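Side-chain contact in branched-chain phosphotransacylase (PDB 1YCO), which probably transfers branched-chain acyl groups between coenzyme A and phosphate: residues 16-21 against 44-49. Residues are numbered along the deposited sequence; the frame is centred on the assembly and turned at random.
Sequences QLVKKA and NLWKYV
Val18 and Lys19, neighbours on helix 12-24, meet Leu45 and Trp46 on the segment that runs into the edge strand of a parallel five-stranded sheet. In this alpha/beta fold, helix 12-24 connects strands 2-7 and 29-35 by a beta-alpha-beta crossover, and the contact packs that helix against the residues leading into strand 47-50. Val18 points its CB at the other segment and divides its methyls between the two partners. With CG1 anti to the backbone N (chi1 177°), CG2 lies anti to the carbonyl carbon and meets the six-membered part of the indole at its edge, in the ring plane, 3.6 Å from Trp46 CE3. CG1 lies farther off, 4.3 Å from Leu45 CB. Trp46 holds CG between its backbone N and carbonyl carbon, chi1 59°, and this torsion, together with chi2 of 46°, brings the benzo edge toward the helix. The indole NE1 is hydrogen-bonded to Asn39 OD1, which helps fix the rotation of the ring. Ile14 and Leu15 of helix 12-24 and Phe31 and Val33 of strand 29-35 touch the Trp46 side chain, as does Asp41. Nearer solvent, the extended Lys19 chain crosses the Leu45 side chain at roughly a right angle and contributes its methylenes rather than its charge. Leu45 CD1 sits against that chain, 3.5 Å from Lys19 CG and 3.8 Å from Lys19 CE.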
ATOM      1  N   GLN A  16     -20.837  22.737   4.103  1.00 51.16           N
ATOM      2  CA  GLN A  16     -19.495  23.269   4.299  1.00 52.40           C
ATOM      3  C   GLN A  16     -18.695  23.180   2.988  1.00 50.47           C
ATOM      4  O   GLN A  16     -17.876  24.055   2.690  1.00 50.20           O
ATOM      5  CB  GLN A  16     -18.787  22.483   5.411  1.00 55.16           C
ATOM      6  CG  GLN A  16     -17.959  23.333   6.365  1.00 59.86           C
ATOM      7  CD  GLN A  16     -17.056  22.494   7.268  1.00 62.29           C
ATOM      8  OE1 GLN A  16     -17.513  21.542   7.908  1.00 62.22           O
ATOM      9  NE2 GLN A  16     -15.768  22.847   7.322  1.00 61.68           N
ATOM     10  N   LEU A  17     -18.947  22.125   2.210  1.00 49.37           N
ATOM     11  CA  LEU A  17     -18.273  21.899   0.915  1.00 48.13           C
ATOM     12  C   LEU A  17     -18.712  22.917  -0.128  1.00 46.58           C
ATOM     13  O   LEU A  17     -17.887  23.537  -0.806  1.00 45.97           O
ATOM     14  CB  LEU A  17     -18.588  20.496   0.375  1.00 47.05           C
ATOM     15  CG  LEU A  17     -18.081  20.161  -1.035  1.00 45.94           C
ATOM     16  CD1 LEU A  17     -16.565  20.324  -1.086  1.00 44.53           C
ATOM     17  CD2 LEU A  17     -18.472  18.726  -1.413  1.00 44.19           C
ATOM     18  N   VAL A  18     -20.025  23.061  -0.257  1.00 46.04           N
ATOM     19  CA  VAL A  18     -20.600  23.997  -1.208  1.00 46.25           C
ATOM     20  C   VAL A  18     -20.064  25.401  -0.935  1.00 45.81           C
ATOM     21  O   VAL A  18     -19.536  26.065  -1.835  1.00 43.07           O
ATOM     22  CB  VAL A  18     -22.137  23.984  -1.119  1.00 45.39           C
ATOM     23  CG1 VAL A  18     -22.722  25.018  -2.066  1.00 45.28           C
ATOM     24  CG2 VAL A  18     -22.653  22.594  -1.464  1.00 42.99           C
ATOM     25  N   LYS A  19     -20.183  25.847   0.311  1.00 46.75           N
ATOM     26  CA  LYS A  19     -19.695  27.172   0.669  1.00 50.70           C
ATOM     27  C   LYS A  19     -18.239  27.345   0.231  1.00 51.38           C
ATOM     28  O   LYS A  19     -17.888  28.320  -0.450  1.00 51.43           O
ATOM     29  CB  LYS A  19     -19.826  27.407   2.181  1.00 51.35           C
ATOM     30  CG  LYS A  19     -21.266  27.542   2.640  1.00 54.49           C
ATOM     31  CD  LYS A  19     -21.373  27.972   4.091  1.00 55.56           C
ATOM     32  CE  LYS A  19     -22.844  28.140   4.501  1.00 58.35           C
ATOM     33  NZ  LYS A  19     -23.026  28.492   5.951  1.00 58.53           N
ATOM     34  N   LYS A  20     -17.397  26.388   0.612  1.00 50.67           N
ATOM     35  CA  LYS A  20     -15.989  26.432   0.251  1.00 51.69           C
ATOM     36  C   LYS A  20     -15.820  26.511  -1.264  1.00 51.74           C
ATOM     37  O   LYS A  20     -15.091  27.361  -1.770  1.00 52.18           O
ATOM     38  CB  LYS A  20     -15.266  25.190   0.783  1.00 53.20           C
ATOM     39  CG  LYS A  20     -13.774  25.175   0.494  1.00 54.57           C
ATOM     40  CD  LYS A  20     -13.121  23.927   1.072  1.00 55.94           C
ATOM     41  CE  LYS A  20     -11.624  23.897   0.785  1.00 57.67           C
ATOM     42  NZ  LYS A  20     -10.904  25.090   1.336  1.00 58.12           N
ATOM     43  N   ALA A  21     -16.510  25.626  -1.979  1.00 51.78           N
ATOM     44  CA  ALA A  21     -16.433  25.581  -3.433  1.00 51.43           C
ATOM     45  C   ALA A  21     -16.874  26.876  -4.094  1.00 50.88           C
ATOM     46  O   ALA A  21     -16.160  27.418  -4.935  1.00 50.00           O
ATOM     47  CB  ALA A  21     -17.266  24.422  -3.963  1.00 52.46           C
ATOM     48  N   ASN A  44     -29.520  30.716   0.469  1.00 64.00           N
ATOM     49  CA  ASN A  44     -29.939  30.399  -0.892  1.00 64.39           C
ATOM     50  C   ASN A  44     -28.799  29.896  -1.795  1.00 63.38           C
ATOM     51  O   ASN A  44     -28.862  30.045  -3.020  1.00 63.49           O
ATOM     52  CB  ASN A  44     -30.594  31.617  -1.542  1.00 64.75           C
ATOM     53  CG  ASN A  44     -32.031  31.353  -1.944  1.00 66.95           C
ATOM     54  OD1 ASN A  44     -32.341  30.298  -2.514  1.00 67.24           O
ATOM     55  ND2 ASN A  44     -32.919  32.315  -1.667  1.00 66.60           N
ATOM     56  N   LEU A  45     -27.769  29.304  -1.192  1.00 61.06           N
ATOM     57  CA  LEU A  45     -26.628  28.775  -1.942  1.00 59.71           C
ATOM     58  C   LEU A  45     -27.101  27.846  -3.077  1.00 60.10           C
ATOM     59  O   LEU A  45     -27.286  28.279  -4.216  1.00 60.36           O
ATOM     60  CB  LEU A  45     -25.690  28.002  -1.004  1.00 57.71           C
ATOM     61  CG  LEU A  45     -25.132  28.753   0.211  1.00 57.56           C
ATOM     62  CD1 LEU A  45     -24.413  27.764   1.113  1.00 57.62           C
ATOM     63  CD2 LEU A  45     -24.189  29.865  -0.228  1.00 55.69           C
ATOM     64  N   TRP A  46     -27.299  26.569  -2.755  1.00 58.11           N
ATOM     65  CA  TRP A  46     -27.755  25.593  -3.743  1.00 56.17           C
ATOM     66  C   TRP A  46     -29.254  25.694  -4.017  1.00 56.18           C
ATOM     67  O   TRP A  46     -29.937  26.561  -3.479  1.00 57.18           O
ATOM     68  CB  TRP A  46     -27.450  24.161  -3.272  1.00 54.48           C
ATOM     69  CG  TRP A  46     -28.086  23.765  -1.956  1.00 51.11           C
ATOM     70  CD1 TRP A  46     -29.379  23.971  -1.566  1.00 51.39           C
ATOM     71  CD2 TRP A  46     -27.452  23.063  -0.875  1.00 51.47           C
ATOM     72  NE1 TRP A  46     -29.590  23.446  -0.311  1.00 50.40           N
ATOM     73  CE2 TRP A  46     -28.427  22.884   0.135  1.00 50.04           C
ATOM     74  CE3 TRP A  46     -26.156  22.571  -0.664  1.00 50.51           C
ATOM     75  CZ2 TRP A  46     -28.144  22.232   1.340  1.00 49.88           C
ATOM     76  CZ3 TRP A  46     -25.874  21.921   0.535  1.00 50.33           C
ATOM     77  CH2 TRP A  46     -26.867  21.758   1.523  1.00 50.86           C
ATOM     78  N   LYS A  47     -29.742  24.786  -4.860  1.00 55.40           N
ATOM     79  CA  LYS A  47     -31.151  24.677  -5.219  1.00 55.39           C
ATOM     80  C   LYS A  47     -31.691  23.387  -4.588  1.00 55.92           C
ATOM     81  O   LYS A  47     -31.586  22.309  -5.181  1.00 57.81           O
ATOM     82  CB  LYS A  47     -31.311  24.596  -6.739  1.00 55.71           C
ATOM     83  CG  LYS A  47     -31.127  25.924  -7.485  1.00 58.66           C
ATOM     84  CD  LYS A  47     -32.424  26.759  -7.576  1.00 57.52           C
ATOM     85  CE  LYS A  47     -32.953  27.197  -6.202  1.00 57.89           C
ATOM     86  NZ  LYS A  47     -32.060  28.168  -5.481  1.00 55.89           N
ATOM     87  N   TYR A  48     -32.257  23.500  -3.388  1.00 53.74           N
ATOM     88  CA  TYR A  48     -32.809  22.353  -2.659  1.00 51.75           C
ATOM     89  C   TYR A  48     -33.995  21.694  -3.370  1.00 51.15           C
ATOM     90  O   TYR A  48     -34.815  22.371  -3.981  1.00 52.25           O
ATOM     91  CB  TYR A  48     -33.255  22.792  -1.257  1.00 50.05           C
ATOM     92  CG  TYR A  48     -33.904  21.692  -0.439  1.00 49.05           C
ATOM     93  CD1 TYR A  48     -33.139  20.667   0.127  1.00 48.34           C
ATOM     94  CD2 TYR A  48     -35.285  21.662  -0.247  1.00 47.31           C
ATOM     95  CE1 TYR A  48     -33.736  19.641   0.866  1.00 47.53           C
ATOM     96  CE2 TYR A  48     -35.889  20.642   0.487  1.00 46.95           C
ATOM     97  CZ  TYR A  48     -35.115  19.637   1.040  1.00 46.51           C
ATOM     98  OH  TYR A  48     -35.721  18.631   1.751  1.00 46.03           O
ATOM     99  N   VAL A  49     -34.073  20.369  -3.292  1.00 51.60           N
ATOM    100  CA  VAL A  49     -35.180  19.623  -3.891  1.00 52.32           C
ATOM    101  C   VAL A  49     -35.502  18.392  -3.026  1.00 54.05           C
ATOM    102  O   VAL A  49     -34.722  17.437  -2.977  1.00 54.80           O
ATOM    103  CB  VAL A  49     -34.858  19.132  -5.327  1.00 50.84           C
ATOM    104  CG1 VAL A  49     -36.062  18.398  -5.898  1.00 47.60           C
ATOM    105  CG2 VAL A  49     -34.489  20.302  -6.225  1.00 50.12           C
TER